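Local structure of twin-arginine translocation pathway signal protein (Burkholderia phytofirmans, 2RJO) at residues C10-L15 / A22-A27; D252-G257 / P306-N311; G138-G143 / P185-W190; S196-V201 / G223-T228. The protein probably serves as a periplasmic sugar-binding protein, holding beta-D-galactopyranose in the cleft between its two lobes. One frame throughout, in Å; residues are numbered along the deposited sequence.

In the fold
From the N terminus, contact 1 closes first and over the shortest loop, with six residues between segments 10-15 and 22-27, on strand 7-12 and helix 18-34 of one lobe. Contact 3 spans 41 residues and sets helix 180-194 on strand 137-143 in the other lobe. Contact 4, closing a 21-residue loop, joins strands 198-203 and 227-228 of the parallel sheet that also holds strand 137-143, and touches contact 3, their centres about 10 Å apart. Contact 2 closes last, with 48 residues between its segments, binding the start of helix 253-268 to the loop 306-311, and packs against contact 1 through Phe23 and Ala27. All four lie in series; none nests or crosses.

Contact 1 (C10-L15 / A22-A27); sequences CSFRSL and AFNKGA. With GAL (beta-D-galactopyranose), chain B; SO4 (sulfate ion), chain D.
The edge of the Phe23 ring receives Phe12 CD2, 4.0 Å from Phe23 CD2 and close to the ring plane, while Cys10 SG approaches the same ring obliquely. Cys10 SG lies 3.2 Å from Phe23 CE2 and 4.1 Å from the ring centroid, a sulfur-aromatic contact; the short, polarisable thiol can lie against the ring while Cys10 CB meets the Ala27 methyl. The ring of Phe12 meets Asn24 at its far end, with Phe12 CZ 3.7 Å from Asn24 CB and the ring and amide planes 40° apart. Phe12 reaches this far because CG sits between its backbone N and carbonyl carbon (chi1 50°). Strand 10-12 and helix 22-27 run nearly antiparallel, at 174°, as the first two elements of a beta-alpha-beta unit in a periplasmic binding protein fold. Ala27, with only a methyl group, allows close approach, its CB 4.0 Å from Cys10 CB. Beyond the strand, Arg13 turns to the galactose: NH2 donates to GAL O6 at 3.0 Å, in the guanidinium plane, and NH1 donates to sulfate O2 at 2.8 Å. Asn72 accepts from Arg13 NE, which should help fix the rotation of the guanidinium group in the sugar pocket.

Contact 2 (D252-G257 / P306-N311); sequences DPFWLG and PKAEWN. With SO4 (sulfate ion), chain F.
Trp310, Phe254 and Trp255 bury the most surface here. The planes of the Phe254 ring and the Trp310 six-membered ring are only 27° apart, but the rings are offset, with little of one over the other; Phe254 CE2 and Trp310 CZ2 are nearest, 3.6 Å apart. CG of Phe254 stands anti to its backbone N (chi1 179°), which carries the ring out from the helix towards Pro306 and Trp310, and Pro306 CB covers one face of the ring in a CH-pi contact, 4.3 Å from its centroid. A rigid, apolar proline suits that aromatic face. The two indoles run alongside in opposing senses, Trp255 CD1 4.2 Å from Trp310 CZ3, and the Trp255 backbone O meets the Trp310 edge. A water 2.9 Å from Trp255 NE1 accepts its N-H and donates to Glu309 O, bridging helix and loop. Asp252 is the N-cap residue: its OD1 accepts from Trp255 N at 3.3 Å, the N-H coming from above the carboxylate plane, while OD2 forms a salt bridge with Arg316. Lys307, centring an inverse gamma turn, donates a backbone N-H hydrogen bond to a sulfate oxygen. The whole is the N-capped start of helix 253-268 under an irregular loop near the C terminus.

Contact 3 (G138-G143 / P185-W190); sequences GVVALG and PIMQAW
Trp190 swings its indole back along the helix, between strand 137-143 and Ile186, because CG stands anti to its own carbonyl carbon (chi1 -84°), and Val140 presents CB and both methyls to it, CG1 likewise anti to the carbonyl carbon (chi1 -71°). The two side chains pass one another head to tail where helix 180-194 packs on strand 137-143 of the four-stranded parallel sheet, an alpha/beta layer of the periplasmic binding protein fold. Strand and helix run nearly antiparallel, at 161°, with axes 10.3 Å apart at closest approach.

Val140 CB sits over one face of the indole, 3.6 Å from the centroid of the Trp190 six-membered ring, a CH-pi contact. A beta-branched residue suits the position, since its branching carbon and methyls spread over the flat ring. On the opposite face lies Ile186 CG2, one turn earlier in the same helix, which places the indole between strand and helix residues. Leu142 arrives obliquely, its CD2 3.5 Å from Trp190 CH2, and that same methyl reaches Ile186 CG2 at 3.9 Å. The polar end of the indole turns elsewhere: Trp190 NE1 donates to Asp172 on the neighbouring strand 168-175, satisfying the buried NH.

Met187, built as selenomethionine, folds its chain at the CB-CG and CG-SE bonds to bring its terminal methyl to Val140; the Met187 side chain also touches Ala212 and Ala215 of helix 206-218. Packing there is tight, for Met187 CE lies 3.3 Å from Val140 CG2. At the edge of the indole, Ala141 O approaches Trp190 CH2 to 3.2 Å.

Contact 4 (S196-V201 / G223-T228); sequences SKIKGV and GQIPVT
Val201 and Val227 project from the same face of the sheet as neighbours, Val201 CB 3.9 Å from Val227 CG2, as a parallel beta bridge brings their backbones together. The bridge joins strand 198-203 to strand 227-228, an outermost strand of the parallel sheet, across the beta-alpha-beta unit that contains helix 206-218. Two backbone hydrogen bonds bracket Val227: Val201 N donates to Pro226 O at 2.9 Å, and Thr228 N donates to Val201 O at 3.1 Å. Proline is tolerated here, since the pairing with Val201 uses its carbonyl and not its nitrogen. Valine favours the extended backbone of a strand, and the methyls of Val201 and Val227 together form an apolar patch facing helices 180-194 and 206-218.

Next out, Ile225 CG2, anti to the backbone N, reaches Val201 CG2 at 3.9 Å and packs on Gly200 CA. Gly200 CA also makes a CA-H...O contact with Pro226 O (3.5 Å). Around these, Leu216 of helix 206-218 touches both Ile225 and Val227, while Met187 and Trp190 of helix 180-194 back Val201 and Ile198. On the other side of the sheet, Leu129 of helix 118-132 meets Pro226 and Thr228. At the start of the pairing, Pro226 CD comes 3.4 Å from Lys199 O.

Contact 1 (C10-L15 / A22-A27)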
loop_
_atom_site.group_PDB
_atom_site.type_symbol
_atom_site.label_atom_id
_atom_site.label_comp_id
_atom_site.label_asym_id
_atom_site.label_seq_id
_atom_site.Cartn_x
_atom_site.Cartn_y
_atom_site.Cartn_z
ATOM N N CYS A 10 3.053 -11.145 10.410
ATOM C CA CYS A 10 2.838 -10.046 9.480
ATOM C C CYS A 10 3.371 -8.749 10.083
ATOM O O CYS A 10 2.945 -8.330 11.167
ATOM C CB CYS A 10 1.350 -9.915 9.168
ATOM S SG CYS A 10 0.963 -8.725 7.873
ATOM N N SER A 11 4.317 -8.124 9.387
ATOM C CA SER A 11 4.921 -6.881 9.852
ATOM C C SER A 11 4.507 -5.676 9.018
ATOM O O SER A 11 4.585 -5.696 7.788
ATOM C CB SER A 11 6.450 -6.985 9.837
ATOM O OG SER A 11 7.038 -5.733 10.161
ATOM N N PHE A 12 4.080 -4.620 9.701
ATOM C CA PHE A 12 3.663 -3.395 9.033
ATOM C C PHE A 12 3.810 -2.164 9.928
ATOM O O PHE A 12 4.044 -2.273 11.134
ATOM C CB PHE A 12 2.228 -3.544 8.526
ATOM C CG PHE A 12 1.278 -4.045 9.554
ATOM C CD1 PHE A 12 0.577 -3.158 10.366
ATOM C CD2 PHE A 12 1.093 -5.414 9.734
ATOM C CE1 PHE A 12 -0.304 -3.627 11.350
ATOM C CE2 PHE A 12 0.214 -5.897 10.716
ATOM C CZ PHE A 12 -0.483 -4.999 11.524
ATOM N N ARG A 13 3.665 -0.989 9.333
ATOM C CA ARG A 13 3.853 0.255 10.066
ATOM C C ARG A 13 2.879 0.571 11.204
ATOM O O ARG A 13 3.317 0.724 12.343
ATOM C CB ARG A 13 3.911 1.430 9.082
ATOM C CG ARG A 13 4.822 2.563 9.538
ATOM C CD ARG A 13 5.042 3.605 8.464
ATOM N NE ARG A 13 5.834 3.129 7.328
ATOM C CZ ARG A 13 5.320 2.691 6.183
ATOM N NH1 ARG A 13 4.002 2.661 6.010
ATOM N NH2 ARG A 13 6.125 2.303 5.197
ATOM N N SER A 14 1.578 0.663 10.930
ATOM C CA SER A 14 0.641 1.007 12.002
ATOM C C SER A 14 -0.801 0.546 11.888
ATOM O O SER A 14 -1.333 0.382 10.786
ATOM C CB SER A 14 0.639 2.521 12.193
ATOM O OG SER A 14 1.961 2.983 12.382
ATOM N N LEU A 15 -1.438 0.360 13.046
ATOM C CA LEU A 15 -2.844 -0.053 13.102
ATOM C C LEU A 15 -3.770 1.157 13.011
ATOM O O LEU A 15 -4.993 1.008 12.977
ATOM C CB LEU A 15 -3.156 -0.788 14.415
ATOM C CG LEU A 15 -3.056 -2.315 14.540
ATOM C CD1 LEU A 15 -3.807 -2.965 13.382
ATOM C CD2 LEU A 15 -1.609 -2.754 14.557
ATOM N N ALA A 22 -6.972 -3.607 7.573
ATOM C CA ALA A 22 -7.439 -4.649 6.676
ATOM C C ALA A 22 -6.299 -5.611 6.323
ATOM O O ALA A 22 -6.492 -6.826 6.246
ATOM C CB ALA A 22 -7.990 -4.022 5.424
ATOM N N PHE A 23 -5.113 -5.054 6.102
ATOM C CA PHE A 23 -3.948 -5.865 5.773
ATOM C C PHE A 23 -3.767 -6.936 6.843
ATOM O O PHE A 23 -3.544 -8.103 6.545
ATOM C CB PHE A 23 -2.709 -4.976 5.723
ATOM C CG PHE A 23 -1.476 -5.675 5.241
ATOM C CD1 PHE A 23 -1.380 -6.112 3.924
ATOM C CD2 PHE A 23 -0.395 -5.862 6.090
ATOM C CE1 PHE A 23 -0.215 -6.734 3.455
ATOM C CE2 PHE A 23 0.784 -6.484 5.631
ATOM C CZ PHE A 23 0.866 -6.914 4.310
ATOM N N ASN A 24 -3.863 -6.508 8.094
ATOM C CA ASN A 24 -3.722 -7.378 9.244
ATOM C C ASN A 24 -4.867 -8.396 9.319
ATOM O O ASN A 24 -4.658 -9.556 9.678
ATOM C CB ASN A 24 -3.695 -6.526 10.512
ATOM C CG ASN A 24 -3.784 -7.357 11.772
ATOM O OD1 ASN A 24 -4.638 -7.111 12.621
ATOM N ND2 ASN A 24 -2.903 -8.348 11.902
ATOM N N LYS A 25 -6.071 -7.941 8.982
ATOM C CA LYS A 25 -7.278 -8.764 8.985
ATOM C C LYS A 25 -7.114 -9.922 8.019
ATOM O O LYS A 25 -7.469 -11.055 8.329
ATOM C CB LYS A 25 -8.478 -7.931 8.535
ATOM C CG LYS A 25 -9.621 -7.821 9.530
ATOM C CD LYS A 25 -9.246 -6.983 10.736
ATOM C CE LYS A 25 -10.489 -6.363 11.378
ATOM N NZ LYS A 25 -11.170 -5.389 10.448
ATOM N N GLY A 26 -6.601 -9.617 6.830
ATOM C CA GLY A 26 -6.389 -10.639 5.817
ATOM C C GLY A 26 -5.395 -11.702 6.243
ATOM O O GLY A 26 -5.630 -12.888 6.011
ATOM N N ALA A 27 -4.286 -11.291 6.854
ATOM C CA ALA A 27 -3.267 -12.236 7.313
ATOM C C ALA A 27 -3.884 -13.137 8.375
ATOM O O ALA A 27 -3.739 -14.360 8.357
ATOM C CB ALA A 27 -2.077 -11.481 7.902
HETATM C C1 GAL B . 0.847 2.840 3.609
HETATM C C2 GAL B . 0.011 3.322 2.401
HETATM C C3 GAL B . 0.119 2.270 1.274
HETATM C C4 GAL B . 1.599 2.115 0.885
HETATM C C5 GAL B . 2.359 1.664 2.165
HETATM C C6 GAL B . 3.826 1.508 1.823
HETATM O O1 GAL B . 0.765 3.825 4.656
HETATM O O2 GAL B . -1.355 3.459 2.788
HETATM O O3 GAL B . -0.620 2.698 0.132
HETATM O O4 GAL B . 2.099 3.381 0.455
HETATM O O5 GAL B . 2.240 2.675 3.220
HETATM O O6 GAL B . 4.498 1.091 2.996
HETATM S S SO4 D . 1.039 4.399 8.083
HETATM O O1 SO4 D . 1.308 3.658 9.342
HETATM O O2 SO4 D . 2.247 4.428 7.229
HETATM O O3 SO4 D . 0.580 5.775 8.398
HETATM O O4 SO4 D . -0.026 3.689 7.344
#

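Contact 2 (D252-G257 / P306-N311)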
loop_
_atom_site.group_PDB
_atom_site.type_symbol
_atom_site.label_atom_id
_atom_site.label_comp_id
_atom_site.label_asym_id
_atom_site.label_seq_id
_atom_site.Cartn_x
_atom_site.Cartn_y
_atom_site.Cartn_z
ATOM N N ASP A 252 -6.593 -3.769 -2.215
ATOM C CA ASP A 252 -7.135 -4.913 -1.507
ATOM C C ASP A 252 -6.117 -5.383 -0.464
ATOM O O ASP A 252 -5.504 -6.442 -0.595
ATOM C CB ASP A 252 -7.445 -6.044 -2.479
ATOM C CG ASP A 252 -8.486 -6.987 -1.941
ATOM O OD1 ASP A 252 -8.691 -6.997 -0.705
ATOM O OD2 ASP A 252 -9.087 -7.722 -2.751
ATOM N N PRO A 253 -5.906 -4.566 0.577
ATOM C CA PRO A 253 -4.964 -4.893 1.647
ATOM C C PRO A 253 -5.321 -6.218 2.307
ATOM O O PRO A 253 -4.441 -7.008 2.641
ATOM C CB PRO A 253 -5.071 -3.690 2.588
ATOM C CG PRO A 253 -6.418 -3.094 2.264
ATOM C CD PRO A 253 -6.490 -3.231 0.778
ATOM N N PHE A 254 -6.611 -6.471 2.486
ATOM C CA PHE A 254 -7.041 -7.733 3.074
ATOM C C PHE A 254 -6.388 -8.877 2.293
ATOM O O PHE A 254 -5.688 -9.703 2.855
ATOM C CB PHE A 254 -8.557 -7.860 2.980
ATOM C CG PHE A 254 -9.093 -9.139 3.546
ATOM C CD1 PHE A 254 -9.474 -9.219 4.882
ATOM C CD2 PHE A 254 -9.222 -10.268 2.742
ATOM C CE1 PHE A 254 -9.980 -10.409 5.416
ATOM C CE2 PHE A 254 -9.725 -11.466 3.264
ATOM C CZ PHE A 254 -10.107 -11.534 4.608
ATOM N N TRP A 255 -6.632 -8.916 0.989
ATOM C CA TRP A 255 -6.062 -9.944 0.126
ATOM C C TRP A 255 -4.529 -9.952 0.199
ATOM O O TRP A 255 -3.907 -11.012 0.292
ATOM C CB TRP A 255 -6.495 -9.710 -1.322
ATOM C CG TRP A 255 -5.868 -10.671 -2.272
ATOM C CD1 TRP A 255 -6.219 -11.971 -2.469
ATOM C CD2 TRP A 255 -4.751 -10.422 -3.128
ATOM N NE1 TRP A 255 -5.387 -12.555 -3.397
ATOM C CE2 TRP A 255 -4.474 -11.620 -3.818
ATOM C CE3 TRP A 255 -3.949 -9.300 -3.380
ATOM C CZ2 TRP A 255 -3.433 -11.731 -4.742
ATOM C CZ3 TRP A 255 -2.908 -9.412 -4.304
ATOM C CH2 TRP A 255 -2.663 -10.615 -4.970
ATOM N N LEU A 256 -3.923 -8.772 0.138
ATOM C CA LEU A 256 -2.475 -8.672 0.207
ATOM C C LEU A 256 -1.939 -9.329 1.468
ATOM O O LEU A 256 -0.957 -10.061 1.421
ATOM C CB LEU A 256 -2.032 -7.207 0.184
ATOM C CG LEU A 256 -1.881 -6.560 -1.184
ATOM C CD1 LEU A 256 -1.737 -5.053 -1.037
ATOM C CD2 LEU A 256 -0.669 -7.160 -1.871
ATOM N N GLY A 257 -2.598 -9.056 2.592
ATOM C CA GLY A 257 -2.185 -9.614 3.869
ATOM C C GLY A 257 -2.185 -11.130 3.950
ATOM O O GLY A 257 -1.293 -11.729 4.563
ATOM N N PRO A 306 -15.580 -10.607 1.609
ATOM C CA PRO A 306 -14.356 -10.977 0.893
ATOM C C PRO A 306 -14.208 -12.462 0.604
ATOM O O PRO A 306 -14.245 -13.290 1.518
ATOM C CB PRO A 306 -13.233 -10.487 1.820
ATOM C CG PRO A 306 -13.895 -9.514 2.748
ATOM C CD PRO A 306 -15.251 -10.134 2.965
ATOM N N LYS A 307 -14.037 -12.794 -0.672
ATOM C CA LYS A 307 -13.841 -14.175 -1.073
ATOM C C LYS A 307 -12.341 -14.465 -1.006
ATOM O O LYS A 307 -11.613 -14.300 -1.996
ATOM C CB LYS A 307 -14.368 -14.400 -2.494
ATOM C CG LYS A 307 -15.889 -14.434 -2.586
ATOM C CD LYS A 307 -16.357 -14.674 -4.028
ATOM C CE LYS A 307 -17.878 -14.895 -4.093
ATOM N NZ LYS A 307 -18.320 -16.189 -3.440
ATOM N N ALA A 308 -11.900 -14.890 0.176
ATOM C CA ALA A 308 -10.500 -15.221 0.451
ATOM C C ALA A 308 -9.931 -16.321 -0.463
ATOM O O ALA A 308 -9.910 -17.490 -0.083
ATOM C CB ALA A 308 -10.377 -15.642 1.914
ATOM N N GLU A 309 -9.450 -15.933 -1.647
ATOM C CA GLU A 309 -8.902 -16.866 -2.639
ATOM C C GLU A 309 -7.458 -17.312 -2.390
ATOM O O GLU A 309 -6.691 -17.510 -3.334
ATOM C CB GLU A 309 -8.977 -16.230 -4.029
ATOM C CG GLU A 309 -10.389 -15.920 -4.483
ATOM C CD GLU A 309 -11.175 -17.182 -4.717
ATOM O OE1 GLU A 309 -10.848 -17.903 -5.689
ATOM O OE2 GLU A 309 -12.108 -17.456 -3.924
ATOM N N TRP A 310 -7.115 -17.497 -1.122
ATOM C CA TRP A 310 -5.776 -17.893 -0.687
ATOM C C TRP A 310 -5.074 -18.960 -1.544
ATOM O O TRP A 310 -3.871 -18.880 -1.784
ATOM C CB TRP A 310 -5.861 -18.370 0.762
ATOM C CG TRP A 310 -6.595 -17.400 1.691
ATOM C CD1 TRP A 310 -7.471 -17.729 2.691
ATOM C CD2 TRP A 310 -6.462 -15.966 1.738
ATOM N NE1 TRP A 310 -7.885 -16.599 3.351
ATOM C CE2 TRP A 310 -7.285 -15.506 2.789
ATOM C CE3 TRP A 310 -5.735 -15.031 0.993
ATOM C CZ2 TRP A 310 -7.388 -14.153 3.113
ATOM C CZ3 TRP A 310 -5.843 -13.688 1.316
ATOM C CH2 TRP A 310 -6.661 -13.263 2.363
ATOM N N ASN A 311 -5.827 -19.959 -1.991
ATOM C CA ASN A 311 -5.297 -21.051 -2.799
ATOM C C ASN A 311 -4.796 -20.638 -4.189
ATOM O O ASN A 311 -3.844 -21.214 -4.714
ATOM C CB ASN A 311 -6.380 -22.129 -2.971
ATOM C CG ASN A 311 -7.699 -21.556 -3.516
ATOM O OD1 ASN A 311 -8.526 -20.998 -2.765
ATOM N ND2 ASN A 311 -7.889 -21.669 -4.835
HETATM S S SO4 F . -11.816 -9.765 -2.384
HETATM O O1 SO4 F . -10.793 -10.297 -1.436
HETATM O O2 SO4 F . -12.787 -10.834 -2.720
HETATM O O3 SO4 F . -11.151 -9.263 -3.618
HETATM O O4 SO4 F . -12.536 -8.626 -1.742
HETATM O O HOH W 1 -6.128 -15.179 -4.517
#

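Contact 3 (G138-G143 / P185-W190)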
loop_
_atom_site.group_PDB
_atom_site.type_symbol
_atom_site.label_atom_id
_atom_site.label_comp_id
_atom_site.label_asym_id
_atom_site.label_seq_id
_atom_site.Cartn_x
_atom_site.Cartn_y
_atom_site.Cartn_z
ATOM N N GLY A 138 -5.553 25.497 -9.546
ATOM C CA GLY A 138 -4.436 25.236 -8.661
ATOM C C GLY A 138 -4.606 23.953 -7.885
ATOM O O GLY A 138 -5.687 23.660 -7.374
ATOM N N VAL A 139 -3.523 23.193 -7.778
ATOM C CA VAL A 139 -3.559 21.921 -7.070
ATOM C C VAL A 139 -2.447 21.750 -6.054
ATOM O O VAL A 139 -1.301 22.087 -6.320
ATOM C CB VAL A 139 -3.466 20.756 -8.063
ATOM C CG1 VAL A 139 -3.619 19.444 -7.336
ATOM C CG2 VAL A 139 -4.529 20.914 -9.137
ATOM N N VAL A 140 -2.795 21.238 -4.877
ATOM C CA VAL A 140 -1.803 20.964 -3.846
ATOM C C VAL A 140 -1.724 19.438 -3.762
ATOM O O VAL A 140 -2.729 18.760 -3.989
ATOM C CB VAL A 140 -2.200 21.552 -2.466
ATOM C CG1 VAL A 140 -2.087 23.059 -2.496
ATOM C CG2 VAL A 140 -3.615 21.135 -2.091
ATOM N N ALA A 141 -0.549 18.894 -3.447
ATOM C CA ALA A 141 -0.391 17.443 -3.368
ATOM C C ALA A 141 0.354 16.965 -2.121
ATOM O O ALA A 141 1.361 17.551 -1.714
ATOM C CB ALA A 141 0.307 16.931 -4.617
ATOM N N LEU A 142 -0.157 15.887 -1.529
ATOM C CA LEU A 142 0.404 15.294 -0.323
ATOM C C LEU A 142 1.066 13.964 -0.651
ATOM O O LEU A 142 0.433 13.076 -1.210
ATOM C CB LEU A 142 -0.704 15.081 0.706
ATOM C CG LEU A 142 -1.349 16.352 1.269
ATOM C CD1 LEU A 142 -2.765 16.044 1.737
ATOM C CD2 LEU A 142 -0.487 16.907 2.402
ATOM N N GLY A 143 2.339 13.824 -0.290
ATOM C CA GLY A 143 3.059 12.594 -0.584
ATOM C C GLY A 143 3.387 11.717 0.609
ATOM O O GLY A 143 3.310 12.145 1.757
ATOM N N PRO A 185 -2.730 19.484 9.522
ATOM C CA PRO A 185 -2.122 20.816 9.639
ATOM C C PRO A 185 -1.467 21.348 8.371
ATOM O O PRO A 185 -1.295 22.555 8.222
ATOM C CB PRO A 185 -1.125 20.647 10.787
ATOM C CG PRO A 185 -0.751 19.215 10.713
ATOM C CD PRO A 185 -2.085 18.540 10.450
ATOM N N ILE A 186 -1.095 20.460 7.455
ATOM C CA ILE A 186 -0.482 20.907 6.209
ATOM C C ILE A 186 -1.569 21.481 5.284
ATOM O O ILE A 186 -1.333 22.459 4.572
ATOM C CB ILE A 186 0.250 19.747 5.494
ATOM C CG1 ILE A 186 1.488 19.331 6.299
ATOM C CG2 ILE A 186 0.667 20.170 4.102
ATOM C CD1 ILE A 186 2.276 18.178 5.675
HETATM N N MSE A 187 -2.754 20.871 5.303
HETATM C CA MSE A 187 -3.869 21.334 4.485
HETATM C C MSE A 187 -4.302 22.707 4.975
HETATM O O MSE A 187 -4.634 23.588 4.183
HETATM C CB MSE A 187 -5.057 20.373 4.592
HETATM C CG MSE A 187 -5.435 19.668 3.291
HETATM SE SE MSE A 187 -6.020 20.739 1.964
HETATM C CE MSE A 187 -5.024 20.325 0.745
ATOM N N GLN A 188 -4.301 22.876 6.294
ATOM C CA GLN A 188 -4.695 24.138 6.907
ATOM C C GLN A 188 -3.789 25.267 6.457
ATOM O O GLN A 188 -4.270 26.309 6.015
ATOM C CB GLN A 188 -4.637 24.040 8.432
ATOM C CG GLN A 188 -5.637 23.088 9.015
ATOM C CD GLN A 188 -5.662 23.149 10.519
ATOM O OE1 GLN A 188 -4.658 22.854 11.191
ATOM N NE2 GLN A 188 -6.814 23.532 11.070
ATOM N N ALA A 189 -2.481 25.057 6.582
ATOM C CA ALA A 189 -1.501 26.063 6.192
ATOM C C ALA A 189 -1.608 26.393 4.704
ATOM O O ALA A 189 -1.363 27.533 4.305
ATOM C CB ALA A 189 -0.093 25.588 6.519
ATOM N N TRP A 190 -1.957 25.403 3.885
ATOM C CA TRP A 190 -2.106 25.633 2.446
ATOM C C TRP A 190 -3.313 26.509 2.137
ATOM O O TRP A 190 -3.284 27.310 1.204
ATOM C CB TRP A 190 -2.290 24.325 1.680
ATOM C CG TRP A 190 -1.027 23.602 1.321
ATOM C CD1 TRP A 190 0.216 24.139 1.153
ATOM C CD2 TRP A 190 -0.910 22.210 1.010
ATOM N NE1 TRP A 190 1.100 23.167 0.757
ATOM C CE2 TRP A 190 0.435 21.973 0.658
ATOM C CE3 TRP A 190 -1.816 21.139 0.989
ATOM C CZ2 TRP A 190 0.898 20.702 0.288
ATOM C CZ3 TRP A 190 -1.351 19.874 0.620
ATOM C CH2 TRP A 190 -0.011 19.672 0.277
#

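Contact 4 (S196-V201 / G223-T228)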
loop_
_atom_site.group_PDB
_atom_site.type_symbol
_atom_site.label_atom_id
_atom_site.label_comp_id
_atom_site.label_asym_id
_atom_site.label_seq_id
_atom_site.Cartn_x
_atom_site.Cartn_y
_atom_site.Cartn_z
ATOM N N SER A 196 -8.417 30.724 -2.274
ATOM C CA SER A 196 -9.198 30.342 -3.457
ATOM C C SER A 196 -8.390 29.728 -4.589
ATOM O O SER A 196 -8.942 29.055 -5.463
ATOM C CB SER A 196 -9.958 31.557 -3.997
ATOM O OG SER A 196 -9.055 32.510 -4.527
ATOM N N LYS A 197 -7.088 29.961 -4.586
ATOM C CA LYS A 197 -6.243 29.414 -5.634
ATOM C C LYS A 197 -6.281 27.884 -5.670
ATOM O O LYS A 197 -5.995 27.285 -6.701
ATOM C CB LYS A 197 -4.806 29.911 -5.453
ATOM C CG LYS A 197 -4.674 31.420 -5.627
ATOM C CD LYS A 197 -3.267 31.912 -5.340
ATOM C CE LYS A 197 -3.017 32.082 -3.844
ATOM N NZ LYS A 197 -3.930 33.104 -3.210
ATOM N N ILE A 198 -6.648 27.261 -4.552
ATOM C CA ILE A 198 -6.726 25.805 -4.474
ATOM C C ILE A 198 -8.029 25.278 -5.087
ATOM O O ILE A 198 -9.104 25.441 -4.508
ATOM C CB ILE A 198 -6.649 25.318 -3.006
ATOM C CG1 ILE A 198 -5.326 25.752 -2.372
ATOM C CG2 ILE A 198 -6.749 23.800 -2.952
ATOM C CD1 ILE A 198 -5.196 25.374 -0.903
ATOM N N LYS A 199 -7.930 24.640 -6.254
ATOM C CA LYS A 199 -9.100 24.087 -6.948
ATOM C C LYS A 199 -9.147 22.559 -6.866
ATOM O O LYS A 199 -10.016 21.924 -7.459
ATOM C CB LYS A 199 -9.081 24.496 -8.428
ATOM C CG LYS A 199 -9.197 25.991 -8.680
ATOM C CD LYS A 199 -10.515 26.536 -8.151
ATOM C CE LYS A 199 -10.536 28.059 -8.195
ATOM N NZ LYS A 199 -11.845 28.586 -7.696
ATOM N N GLY A 200 -8.203 21.972 -6.139
ATOM C CA GLY A 200 -8.168 20.530 -6.005
ATOM C C GLY A 200 -7.062 20.044 -5.087
ATOM O O GLY A 200 -6.145 20.803 -4.734
ATOM N N VAL A 201 -7.148 18.770 -4.706
ATOM C CA VAL A 201 -6.170 18.159 -3.813
ATOM C C VAL A 201 -5.892 16.712 -4.206
ATOM O O VAL A 201 -6.816 15.924 -4.366
ATOM C CB VAL A 201 -6.672 18.146 -2.359
ATOM C CG1 VAL A 201 -5.564 17.642 -1.432
ATOM C CG2 VAL A 201 -7.152 19.537 -1.943
ATOM N N GLY A 223 -16.162 18.683 0.044
ATOM C CA GLY A 223 -17.122 18.386 -1.002
ATOM C C GLY A 223 -17.161 19.456 -2.084
ATOM O O GLY A 223 -17.759 19.244 -3.136
ATOM N N GLN A 224 -16.538 20.606 -1.825
ATOM C CA GLN A 224 -16.503 21.700 -2.800
ATOM C C GLN A 224 -15.152 21.710 -3.505
ATOM O O GLN A 224 -15.001 22.266 -4.591
ATOM C CB GLN A 224 -16.762 23.057 -2.122
ATOM C CG GLN A 224 -18.231 23.320 -1.795
ATOM C CD GLN A 224 -18.464 24.692 -1.194
ATOM O OE1 GLN A 224 -18.042 25.703 -1.752
ATOM N NE2 GLN A 224 -19.133 24.736 -0.052
ATOM N N ILE A 225 -14.167 21.093 -2.871
ATOM C CA ILE A 225 -12.842 20.987 -3.445
ATOM C C ILE A 225 -12.604 19.488 -3.633
ATOM O O ILE A 225 -12.596 18.728 -2.664
ATOM C CB ILE A 225 -11.778 21.591 -2.504
ATOM C CG1 ILE A 225 -12.019 23.097 -2.355
ATOM C CG2 ILE A 225 -10.380 21.345 -3.057
ATOM C CD1 ILE A 225 -11.143 23.751 -1.312
ATOM N N PRO A 226 -12.438 19.040 -4.892
ATOM C CA PRO A 226 -12.204 17.626 -5.205
ATOM C C PRO A 226 -10.875 17.104 -4.661
ATOM O O PRO A 226 -9.843 17.764 -4.747
ATOM C CB PRO A 226 -12.272 17.602 -6.726
ATOM C CG PRO A 226 -11.720 18.923 -7.101
ATOM C CD PRO A 226 -12.422 19.845 -6.126
ATOM N N VAL A 227 -10.916 15.904 -4.098
ATOM C CA VAL A 227 -9.733 15.288 -3.527
ATOM C C VAL A 227 -9.645 13.843 -3.964
ATOM O O VAL A 227 -10.672 13.199 -4.187
ATOM C CB VAL A 227 -9.798 15.311 -2.000
ATOM C CG1 VAL A 227 -8.476 14.834 -1.416
ATOM C CG2 VAL A 227 -10.148 16.708 -1.516
ATOM N N THR A 228 -8.422 13.337 -4.105
ATOM C CA THR A 228 -8.221 11.941 -4.478
ATOM C C THR A 228 -7.227 11.261 -3.538
ATOM O O THR A 228 -6.397 11.917 -2.908
ATOM C CB THR A 228 -7.706 11.790 -5.916
ATOM O OG1 THR A 228 -6.442 12.448 -6.054
ATOM C CG2 THR A 228 -8.705 12.362 -6.899
#